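Local coordinates for uncharacterized protein (Bombyx mori, PDB 5AZ0), which probably catalyses the NAD(P)H-dependent reduction of aldehydes and ketones, as an aldo-keto reductase built on a TIM barrel, at residues I198-Q206 with L303-V313; K254-G265 with E286-D296. All blocks are in the same frame, centred on the assembly; numbering follows the deposited sequence.

Contact 1 of 2, residues I198-Q206 with L303-V313. With ACT (acetate ion), chain G; ACT (acetate ion), chain D; EDO (1,2-ethanediol), chain C.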
loop_
_atom_site.group_PDB
_atom_site.type_symbol
_atom_site.label_atom_id
_atom_site.label_comp_id
_atom_site.label_asym_id
_atom_site.label_seq_id
_atom_site.Cartn_x
_atom_site.Cartn_y
_atom_site.Cartn_z
ATOM N N ILE A 198 1.031 4.826 2.709
ATOM C CA ILE A 198 2.006 5.819 2.270
ATOM C C ILE A 198 3.334 5.172 2.011
ATOM O O ILE A 198 3.593 4.059 2.443
ATOM C CB ILE A 198 2.263 6.899 3.363
ATOM C CG1 ILE A 198 2.540 6.233 4.725
ATOM C CG2 ILE A 198 1.110 7.836 3.438
ATOM C CD1 ILE A 198 2.897 7.160 5.836
ATOM N N GLU A 199 4.232 5.897 1.359
ATOM C CA GLU A 199 5.631 5.424 1.303
ATOM C C GLU A 199 6.334 5.523 2.630
ATOM O O GLU A 199 6.359 6.587 3.236
ATOM C CB GLU A 199 6.421 6.207 0.274
ATOM C CG GLU A 199 7.888 5.730 0.138
ATOM C CD GLU A 199 8.722 6.610 -0.861
ATOM O OE1 GLU A 199 8.140 7.382 -1.683
ATOM O OE2 GLU A 199 9.963 6.567 -0.767
ATOM N N VAL A 200 6.864 4.394 3.096
ATOM C CA VAL A 200 7.785 4.352 4.230
ATOM C C VAL A 200 8.875 3.369 3.883
ATOM O O VAL A 200 8.622 2.269 3.376
ATOM C CB VAL A 200 7.151 3.897 5.531
ATOM C CG1 VAL A 200 7.992 4.393 6.740
ATOM C CG2 VAL A 200 5.736 4.441 5.666
ATOM N N ASN A 201 10.101 3.782 4.141
ATOM C CA ASN A 201 11.340 2.983 3.909
ATOM C C ASN A 201 12.528 3.593 4.747
ATOM O O ASN A 201 12.311 4.429 5.644
ATOM C CB ASN A 201 11.616 2.871 2.397
ATOM C CG ASN A 201 11.646 4.228 1.727
ATOM O OD1 ASN A 201 12.499 5.086 2.076
ATOM N ND2 ASN A 201 10.784 4.430 0.721
ATOM N N LEU A 202 13.741 3.064 4.591
ATOM C CA LEU A 202 14.835 3.476 5.470
ATOM C C LEU A 202 15.281 4.968 5.252
ATOM O O LEU A 202 15.702 5.595 6.189
ATOM C CB LEU A 202 15.973 2.487 5.395
ATOM C CG LEU A 202 15.638 1.139 5.973
ATOM C CD1 LEU A 202 16.689 0.153 5.523
ATOM C CD2 LEU A 202 15.530 1.171 7.503
ATOM N N ASN A 203 15.104 5.494 4.048
ATOM C CA ASN A 203 15.397 6.857 3.710
ATOM C C ASN A 203 14.264 7.829 3.934
ATOM O O ASN A 203 14.550 9.040 4.042
ATOM C CB ASN A 203 15.820 6.979 2.239
ATOM C CG ASN A 203 17.087 6.183 1.927
ATOM O OD1 ASN A 203 17.213 5.581 0.885
ATOM N ND2 ASN A 203 18.009 6.155 2.864
ATOM N N LEU A 204 12.994 7.329 3.939
ATOM C CA LEU A 204 11.824 8.147 4.189
ATOM C C LEU A 204 11.027 7.589 5.352
ATOM O O LEU A 204 10.021 6.868 5.179
ATOM C CB LEU A 204 10.967 8.224 2.957
ATOM C CG LEU A 204 9.851 9.281 2.937
ATOM C CD1 LEU A 204 10.446 10.657 2.669
ATOM C CD2 LEU A 204 8.786 8.976 1.849
ATOM N N SER A 205 11.445 7.918 6.550
ATOM C CA SER A 205 10.805 7.349 7.735
ATOM C C SER A 205 9.403 7.859 8.013
ATOM O O SER A 205 8.695 7.200 8.752
ATOM C CB SER A 205 11.640 7.657 9.000
ATOM O OG SER A 205 11.473 9.043 9.360
ATOM N N GLN A 206 9.074 9.079 7.574
ATOM C CA GLN A 206 7.809 9.800 7.903
ATOM C C GLN A 206 7.443 9.747 9.374
ATOM O O GLN A 206 6.291 9.480 9.771
ATOM C CB GLN A 206 6.654 9.326 6.986
ATOM C CG GLN A 206 7.094 9.418 5.546
ATOM C CD GLN A 206 6.071 9.980 4.639
ATOM O OE1 GLN A 206 5.666 11.132 4.786
ATOM N NE2 GLN A 206 5.653 9.193 3.662
ATOM N N LEU A 303 19.771 1.915 12.010
ATOM C CA LEU A 303 18.849 1.908 10.873
ATOM C C LEU A 303 18.173 3.280 10.758
ATOM O O LEU A 303 17.986 3.798 9.680
ATOM C CB LEU A 303 17.815 0.812 11.046
ATOM C CG LEU A 303 18.369 -0.597 10.890
ATOM C CD1 LEU A 303 17.517 -1.630 11.555
ATOM C CD2 LEU A 303 18.561 -0.903 9.432
ATOM N N ALA A 304 17.852 3.882 11.895
ATOM C CA ALA A 304 17.300 5.237 11.900
ATOM C C ALA A 304 18.216 6.240 11.276
ATOM O O ALA A 304 17.699 7.259 10.824
ATOM C CB ALA A 304 16.936 5.683 13.301
ATOM N N GLN A 305 19.545 5.994 11.213
ATOM C CA GLN A 305 20.454 6.997 10.604
ATOM C C GLN A 305 20.314 7.091 9.130
ATOM O O GLN A 305 20.748 8.100 8.539
ATOM C CB GLN A 305 21.951 6.804 10.914
ATOM C CG GLN A 305 22.308 7.027 12.371
ATOM C CD GLN A 305 23.735 6.531 12.684
ATOM O OE1 GLN A 305 23.938 5.390 13.071
ATOM N NE2 GLN A 305 24.720 7.386 12.480
ATOM N N PHE A 306 19.712 6.088 8.494
ATOM C CA PHE A 306 19.514 6.212 7.039
ATOM C C PHE A 306 18.466 7.233 6.611
ATOM O O PHE A 306 18.389 7.578 5.442
ATOM C CB PHE A 306 19.181 4.845 6.476
ATOM C CG PHE A 306 20.341 3.887 6.473
ATOM C CD1 PHE A 306 21.469 4.148 5.671
ATOM C CD2 PHE A 306 20.288 2.703 7.212
ATOM C CE1 PHE A 306 22.551 3.275 5.630
ATOM C CE2 PHE A 306 21.363 1.800 7.168
ATOM C CZ PHE A 306 22.497 2.101 6.379
ATOM N N ASP A 307 17.625 7.678 7.533
ATOM C CA ASP A 307 16.525 8.590 7.209
ATOM C C ASP A 307 17.046 9.954 6.719
ATOM O O ASP A 307 17.813 10.557 7.429
ATOM C CB ASP A 307 15.706 8.842 8.470
ATOM C CG ASP A 307 14.415 9.636 8.196
ATOM O OD1 ASP A 307 13.881 9.657 7.082
ATOM O OD2 ASP A 307 13.903 10.198 9.147
ATOM N N ASN A 308 16.659 10.408 5.532
ATOM C CA ASN A 308 17.155 11.659 4.981
ATOM C C ASN A 308 16.157 12.380 4.099
ATOM O O ASN A 308 16.535 13.270 3.333
ATOM C CB ASN A 308 18.389 11.349 4.145
ATOM C CG ASN A 308 18.059 10.407 3.006
ATOM O OD1 ASN A 308 16.914 10.220 2.689
ATOM N ND2 ASN A 308 19.054 9.809 2.412
ATOM N N GLY A 309 14.886 11.986 4.152
ATOM C CA GLY A 309 13.884 12.659 3.385
ATOM C C GLY A 309 13.817 12.338 1.900
ATOM O O GLY A 309 12.976 12.913 1.229
ATOM N N PHE A 310 14.609 11.405 1.398
ATOM C CA PHE A 310 14.569 11.036 -0.029
ATOM C C PHE A 310 13.294 10.188 -0.361
ATOM O O PHE A 310 13.123 9.078 0.155
ATOM C CB PHE A 310 15.816 10.201 -0.382
ATOM C CG PHE A 310 15.947 9.927 -1.856
ATOM C CD1 PHE A 310 15.305 8.831 -2.448
ATOM C CD2 PHE A 310 16.710 10.778 -2.679
ATOM C CE1 PHE A 310 15.369 8.623 -3.841
ATOM C CE2 PHE A 310 16.800 10.565 -4.068
ATOM C CZ PHE A 310 16.131 9.489 -4.653
ATOM N N ARG A 311 12.428 10.715 -1.207
ATOM C CA ARG A 311 11.128 10.131 -1.496
ATOM C C ARG A 311 11.238 9.401 -2.846
ATOM O O ARG A 311 11.513 10.004 -3.880
ATOM C CB ARG A 311 10.103 11.240 -1.546
ATOM C CG ARG A 311 8.699 10.723 -1.727
ATOM C CD ARG A 311 7.757 11.872 -1.816
ATOM N NE ARG A 311 7.567 12.520 -0.529
ATOM C CZ ARG A 311 6.803 12.061 0.461
ATOM N NH1 ARG A 311 6.120 10.893 0.343
ATOM N NH2 ARG A 311 6.714 12.776 1.604
ATOM N N THR A 312 11.115 8.086 -2.792
ATOM C CA THR A 312 11.177 7.223 -3.986
ATOM C C THR A 312 10.059 7.518 -4.973
ATOM O O THR A 312 10.296 7.499 -6.156
ATOM C CB THR A 312 11.136 5.758 -3.556
ATOM O OG1 THR A 312 12.262 5.485 -2.693
ATOM C CG2 THR A 312 11.129 4.844 -4.761
ATOM N N VAL A 313 8.849 7.832 -4.474
ATOM C CA VAL A 313 7.643 8.024 -5.346
ATOM C C VAL A 313 7.120 9.461 -5.266
ATOM O O VAL A 313 6.479 9.846 -4.287
ATOM C CB VAL A 313 6.506 7.002 -4.984
ATOM C CG1 VAL A 313 5.244 7.252 -5.813
ATOM C CG2 VAL A 313 6.981 5.560 -5.171
HETATM C C ACT G . 12.918 13.104 -3.646
HETATM O O ACT G . 12.865 13.486 -2.423
HETATM O OXT ACT G . 11.977 13.040 -4.496
HETATM C CH3 ACT G . 14.199 12.609 -4.149
HETATM C C ACT D . 2.804 11.452 2.565
HETATM O O ACT D . 3.588 10.500 2.066
HETATM O OXT ACT D . 1.543 11.414 2.651
HETATM C CH3 ACT D . 3.305 12.759 3.111
HETATM C C1 EDO C . 12.544 7.796 13.332
HETATM O O1 EDO C . 11.641 6.695 13.628
HETATM C C2 EDO C . 13.321 7.223 12.153
HETATM O O2 EDO C . 14.084 8.176 11.425
HETATM O O HOH W 1 5.702 8.971 -1.668
HETATM O O HOH W 2 13.054 6.478 -0.210
HETATM O O HOH W 3 15.572 5.096 8.709
#
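Asn203 and Asp307 bring the two backbones to 4.1 Å between their CA atoms, and Asn203 O accepts from Asn308 N at 2.9 Å and an angle of 171°, with a weak second bond from Gly309 N. The Asn203 amide gives ND2 both to Phe306 O, 3.0 Å away and approached from above its carbonyl plane, and to Glu240 O. Asp307 grips Ser205 twice, OD1 taking Ser205 N at 3.0 Å and OD2 taking Ser205 OG at 2.7 Å, each donor lying above the carboxylate plane. Glu199 stretches out with CG anti to its N (chi1 -178°) to meet two consecutive amides: Thr312 N uses the syn lone pair of Glu199 OE2 at 2.8 Å, and Val313 N reaches Glu199 OE1 at 2.9 Å. Asn201 ND2, also bonded to Ser224 O, takes the anti lone pair of Glu199 OE2, and the three donors together hold the carboxylate's rotation. With an alanine in place of this glutamate, the amides of Thr312 and Val313 would probably lose this acceptor, and Asn201 ND2 one of its two. Asn201 OD1 accepts from Leu204 N in an Asx motif, shaping the loop after strand 195-199 that the contact ties to the chain after helix 297-304. Leu204 CD2 lies over one face of the Arg311 guanidinium. Ile198 pairs with strand 219-223, while Leu202 and Leu303 pack on Tyr266 of helix 259-269 and Met248 of helix 246-255.

Contact 2 of 2, residues K254-G265 with E286-D296; sequences KYGKTVTQVNLG and ENASIFDFQLD
Glu286 O is held from opposite faces of its carbonyl plane by Gln261 NE2 and Ser289 N; the Gln261 bond measures 3.1 Å and is nearly straight at 171°. The same glutamine belongs to the capping box that opens helix 259-269, where Thr258 N donates to Gln261 OE1 at 2.8 Å and Gln261 N returns a weak bond to Thr258 OG1. Both ends of the Gln261 amide are therefore engaged, one within its own helix start and one across the contact, which fixes its rotation. Thr258 OG1 also donates to Glu286 OE2 at 2.5 Å, on the anti lone pair, so two side chains of the cap hold the end of helix 281-287, one by its backbone O and one by its carboxylate.

Lys257 serves two purposes. Its first torsion (chi1 -67°, CG anti to the carbonyl carbon) lays CG over a face of the Phe293 ring, 4.0 Å from the centroid, in a CH-pi contact. The bend at chi2 (-63°) then sends the rest of the chain on, carrying NZ to Asp292 OD1, a salt bridge of 2.7 Å on the syn lone pair, and to Ser289 O at 2.9 Å from above the carbonyl plane. The edge of Phe293 meets Gln261 O, and its CZ approaches the CA of Gly265, where the lack of a side chain permits the close fit. Deeper in, Leu264 CB packs against Ile290 CD1.

At the other end, Tyr255 CE2 rests on Leu295 CD2, and its hydroxyl accepts from Asp296 N at 2.9 Å while also bonding Asp299. Lys254 NZ bridges to Asp299 too, and its fully extended chain brings it 2.6 Å from Asp296 OD2, whose partner oxygen, OD1, caps Asp299 N at the start of helix 297-304.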
loop_
_atom_site.group_PDB
_atom_site.type_symbol
_atom_site.label_atom_id
_atom_site.label_comp_id
_atom_site.label_asym_id
_atom_site.label_seq_id
_atom_site.Cartn_x
_atom_site.Cartn_y
_atom_site.Cartn_z
ATOM N N LYS A 254 24.178 -10.551 12.372
ATOM C CA LYS A 254 23.845 -10.637 13.780
ATOM C C LYS A 254 22.576 -11.415 14.098
ATOM O O LYS A 254 22.548 -12.187 15.035
ATOM C CB LYS A 254 23.802 -9.240 14.377
ATOM C CG LYS A 254 23.447 -9.198 15.828
ATOM C CD LYS A 254 23.521 -7.758 16.323
ATOM C CE LYS A 254 22.929 -7.698 17.716
ATOM N NZ LYS A 254 22.965 -6.303 18.207
ATOM N N TYR A 255 21.502 -11.216 13.344
ATOM C CA TYR A 255 20.216 -11.895 13.676
ATOM C C TYR A 255 19.881 -13.002 12.685
ATOM O O TYR A 255 18.880 -13.700 12.847
ATOM C CB TYR A 255 19.066 -10.902 13.734
ATOM C CG TYR A 255 19.260 -9.733 14.660
ATOM C CD1 TYR A 255 18.926 -9.801 15.990
ATOM C CD2 TYR A 255 19.777 -8.557 14.178
ATOM C CE1 TYR A 255 19.085 -8.692 16.835
ATOM C CE2 TYR A 255 19.962 -7.455 14.989
ATOM C CZ TYR A 255 19.600 -7.512 16.314
ATOM O OH TYR A 255 19.766 -6.350 17.062
ATOM N N GLY A 256 20.709 -13.158 11.664
ATOM C CA GLY A 256 20.632 -14.328 10.801
ATOM C C GLY A 256 19.641 -14.105 9.695
ATOM O O GLY A 256 18.842 -14.966 9.408
ATOM N N LYS A 257 19.728 -12.937 9.061
ATOM C CA LYS A 257 18.720 -12.475 8.134
ATOM C C LYS A 257 19.381 -11.787 7.009
ATOM O O LYS A 257 20.456 -11.233 7.161
ATOM C CB LYS A 257 17.778 -11.456 8.836
ATOM C CG LYS A 257 16.899 -12.008 9.949
ATOM C CD LYS A 257 15.897 -13.084 9.458
ATOM C CE LYS A 257 15.255 -13.754 10.674
ATOM N NZ LYS A 257 14.012 -14.532 10.457
ATOM N N THR A 258 18.685 -11.705 5.898
ATOM C CA THR A 258 19.135 -10.883 4.806
ATOM C C THR A 258 18.851 -9.354 5.013
ATOM O O THR A 258 18.205 -8.914 5.976
ATOM C CB THR A 258 18.484 -11.349 3.501
ATOM O OG1 THR A 258 17.104 -10.931 3.449
ATOM C CG2 THR A 258 18.581 -12.913 3.345
ATOM N N VAL A 259 19.336 -8.577 4.063
ATOM C CA VAL A 259 19.280 -7.144 4.128
ATOM C C VAL A 259 17.823 -6.693 3.950
ATOM O O VAL A 259 17.367 -5.816 4.667
ATOM C CB VAL A 259 20.246 -6.504 3.123
ATOM C CG1 VAL A 259 19.921 -5.048 2.856
ATOM C CG2 VAL A 259 21.675 -6.608 3.644
ATOM N N THR A 260 17.108 -7.318 3.027
ATOM C CA THR A 260 15.719 -6.987 2.813
ATOM C C THR A 260 14.895 -7.376 4.026
ATOM O O THR A 260 13.991 -6.666 4.399
ATOM C CB THR A 260 15.168 -7.628 1.546
ATOM O OG1 THR A 260 15.374 -9.025 1.608
ATOM C CG2 THR A 260 15.827 -7.054 0.370
ATOM N N GLN A 261 15.243 -8.460 4.682
ATOM C CA GLN A 261 14.528 -8.853 5.858
ATOM C C GLN A 261 14.718 -7.947 7.062
ATOM O O GLN A 261 13.818 -7.884 7.936
ATOM C CB GLN A 261 14.900 -10.272 6.291
ATOM C CG GLN A 261 14.486 -11.361 5.308
ATOM C CD GLN A 261 15.046 -12.748 5.664
ATOM O OE1 GLN A 261 16.185 -12.869 6.076
ATOM N NE2 GLN A 261 14.216 -13.782 5.562
ATOM N N VAL A 262 15.921 -7.362 7.162
ATOM C CA VAL A 262 16.204 -6.401 8.176
ATOM C C VAL A 262 15.289 -5.199 7.971
ATOM O O VAL A 262 14.625 -4.821 8.889
ATOM C CB VAL A 262 17.705 -5.955 8.197
ATOM C CG1 VAL A 262 17.933 -4.760 9.127
ATOM C CG2 VAL A 262 18.588 -7.100 8.695
ATOM N N ASN A 263 15.328 -4.653 6.780
ATOM C CA ASN A 263 14.416 -3.595 6.334
ATOM C C ASN A 263 12.940 -3.879 6.690
ATOM O O ASN A 263 12.323 -3.073 7.385
ATOM C CB ASN A 263 14.602 -3.367 4.860
ATOM C CG ASN A 263 13.963 -2.097 4.347
ATOM O OD1 ASN A 263 12.989 -1.537 4.918
ATOM N ND2 ASN A 263 14.459 -1.646 3.236
ATOM N N LEU A 264 12.397 -5.046 6.314
ATOM C CA LEU A 264 10.986 -5.332 6.643
ATOM C C LEU A 264 10.738 -5.511 8.107
ATOM O O LEU A 264 9.683 -5.107 8.650
ATOM C CB LEU A 264 10.405 -6.538 5.870
ATOM C CG LEU A 264 10.375 -6.349 4.372
ATOM C CD1 LEU A 264 9.642 -7.537 3.673
ATOM C CD2 LEU A 264 9.784 -5.022 3.947
ATOM N N GLY A 265 11.665 -6.167 8.776
ATOM C CA GLY A 265 11.498 -6.360 10.190
ATOM C C GLY A 265 11.545 -5.071 11.012
ATOM O O GLY A 265 10.870 -4.947 12.028
ATOM N N GLU A 286 11.053 -15.248 1.513
ATOM C CA GLU A 286 12.084 -14.478 2.282
ATOM C C GLU A 286 11.386 -13.293 3.004
ATOM O O GLU A 286 11.478 -13.200 4.229
ATOM C CB GLU A 286 13.165 -14.003 1.301
ATOM C CG GLU A 286 14.449 -13.372 1.865
ATOM C CD GLU A 286 15.215 -12.499 0.848
ATOM O OE1 GLU A 286 14.950 -12.562 -0.360
ATOM O OE2 GLU A 286 16.105 -11.719 1.245
ATOM N N ASN A 287 10.571 -12.501 2.260
ATOM C CA ASN A 287 9.796 -11.376 2.863
ATOM C C ASN A 287 8.949 -11.751 4.035
ATOM O O ASN A 287 8.768 -10.917 4.918
ATOM C CB ASN A 287 8.973 -10.633 1.828
ATOM C CG ASN A 287 9.831 -10.019 0.781
ATOM O OD1 ASN A 287 11.010 -9.873 1.005
ATOM N ND2 ASN A 287 9.286 -9.714 -0.379
ATOM N N ALA A 288 8.465 -12.992 4.119
ATOM C CA ALA A 288 7.601 -13.346 5.266
ATOM C C ALA A 288 8.277 -13.958 6.460
ATOM O O ALA A 288 7.599 -14.228 7.493
ATOM C CB ALA A 288 6.435 -14.207 4.850
ATOM N N SER A 289 9.591 -14.143 6.353
ATOM C CA SER A 289 10.372 -14.804 7.430
ATOM C C SER A 289 11.102 -13.696 8.218
ATOM O O SER A 289 12.341 -13.625 8.218
ATOM C CB SER A 289 11.317 -15.857 6.817
ATOM O OG SER A 289 10.667 -16.575 5.728
ATOM N N ILE A 290 10.288 -12.827 8.856
ATOM C CA ILE A 290 10.754 -11.574 9.448
ATOM C C ILE A 290 10.153 -11.262 10.794
ATOM O O ILE A 290 10.277 -10.135 11.287
ATOM C CB ILE A 290 10.447 -10.369 8.554
ATOM C CG1 ILE A 290 8.937 -10.213 8.348
ATOM C CG2 ILE A 290 11.136 -10.475 7.197
ATOM C CD1 ILE A 290 8.509 -8.923 7.718
ATOM N N PHE A 291 9.459 -12.217 11.388
ATOM C CA PHE A 291 8.677 -11.923 12.585
ATOM C C PHE A 291 9.272 -12.522 13.884
ATOM O O PHE A 291 8.833 -12.184 14.976
ATOM C CB PHE A 291 7.220 -12.358 12.344
ATOM C CG PHE A 291 6.606 -11.694 11.151
ATOM C CD1 PHE A 291 6.299 -10.323 11.179
ATOM C CD2 PHE A 291 6.365 -12.405 9.983
ATOM C CE1 PHE A 291 5.744 -9.713 10.065
ATOM C CE2 PHE A 291 5.798 -11.788 8.874
ATOM C CZ PHE A 291 5.503 -10.443 8.912
ATOM N N ASP A 292 10.348 -13.293 13.742
ATOM C CA ASP A 292 10.985 -14.033 14.822
ATOM C C ASP A 292 12.272 -13.349 15.342
ATOM O O ASP A 292 13.162 -14.030 15.827
ATOM C CB ASP A 292 11.330 -15.442 14.300
ATOM C CG ASP A 292 12.232 -15.399 13.112
ATOM O OD1 ASP A 292 12.568 -14.281 12.668
ATOM O OD2 ASP A 292 12.600 -16.470 12.580
ATOM N N PHE A 293 12.403 -12.028 15.235
ATOM C CA PHE A 293 13.618 -11.370 15.722
ATOM C C PHE A 293 13.320 -9.957 16.176
ATOM O O PHE A 293 12.439 -9.325 15.642
ATOM C CB PHE A 293 14.780 -11.483 14.695
ATOM C CG PHE A 293 14.710 -10.539 13.508
ATOM C CD1 PHE A 293 13.905 -10.829 12.402
ATOM C CD2 PHE A 293 15.557 -9.418 13.425
ATOM C CE1 PHE A 293 13.905 -9.999 11.284
ATOM C CE2 PHE A 293 15.545 -8.562 12.310
ATOM C CZ PHE A 293 14.699 -8.837 11.246
ATOM N N GLN A 294 14.020 -9.507 17.209
ATOM C CA GLN A 294 13.818 -8.206 17.826
ATOM C C GLN A 294 15.126 -7.458 17.566
ATOM O O GLN A 294 16.193 -7.968 17.901
ATOM C CB GLN A 294 13.531 -8.403 19.315
ATOM C CG GLN A 294 13.100 -7.160 20.098
ATOM C CD GLN A 294 11.638 -6.759 19.870
ATOM O OE1 GLN A 294 10.772 -7.610 19.611
ATOM N NE2 GLN A 294 11.356 -5.456 19.969
ATOM N N LEU A 295 15.057 -6.312 16.880
ATOM C CA LEU A 295 16.222 -5.464 16.652
ATOM C C LEU A 295 16.469 -4.731 17.946
ATOM O O LEU A 295 15.515 -4.191 18.554
ATOM C CB LEU A 295 16.029 -4.488 15.484
ATOM C CG LEU A 295 16.018 -5.126 14.099
ATOM C CD1 LEU A 295 15.096 -4.358 13.144
ATOM C CD2 LEU A 295 17.376 -5.252 13.423
ATOM N N ASP A 296 17.730 -4.717 18.407
ATOM C CA ASP A 296 18.021 -4.048 19.702
ATOM C C ASP A 296 18.260 -2.557 19.482
ATOM O O ASP A 296 18.314 -2.088 18.336
ATOM C CB ASP A 296 19.141 -4.752 20.509
ATOM C CG ASP A 296 20.490 -4.676 19.841
ATOM O OD1 ASP A 296 20.812 -3.653 19.181
ATOM O OD2 ASP A 296 21.197 -5.678 19.973
HETATM O O HOH W 4 18.304 -9.416 1.020
#

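In the fold
Helix 297-304 joins the two contacts: contact 2 ends at its N-cap, Asp296, and segment 303-313 of contact 1 starts within it, at Leu303. Their centres are 18 Å apart, yet they meet through this leucine, whose CD2 lies 3.9 Å from Val262 CG1 and whose CD1 lies 4.0 Å from Leu295 CD1, so that Leu303 packs on both segments of contact 2. Contact 1 fastens the segment after that helix to the loop leaving the C-terminal end of strand 195-199, the end of the barrel where aldo-keto reductases place their active site. Contact 2 lies among the outer helices, its centre about 20 Å from that of the chain, against about 15 Å for contact 1.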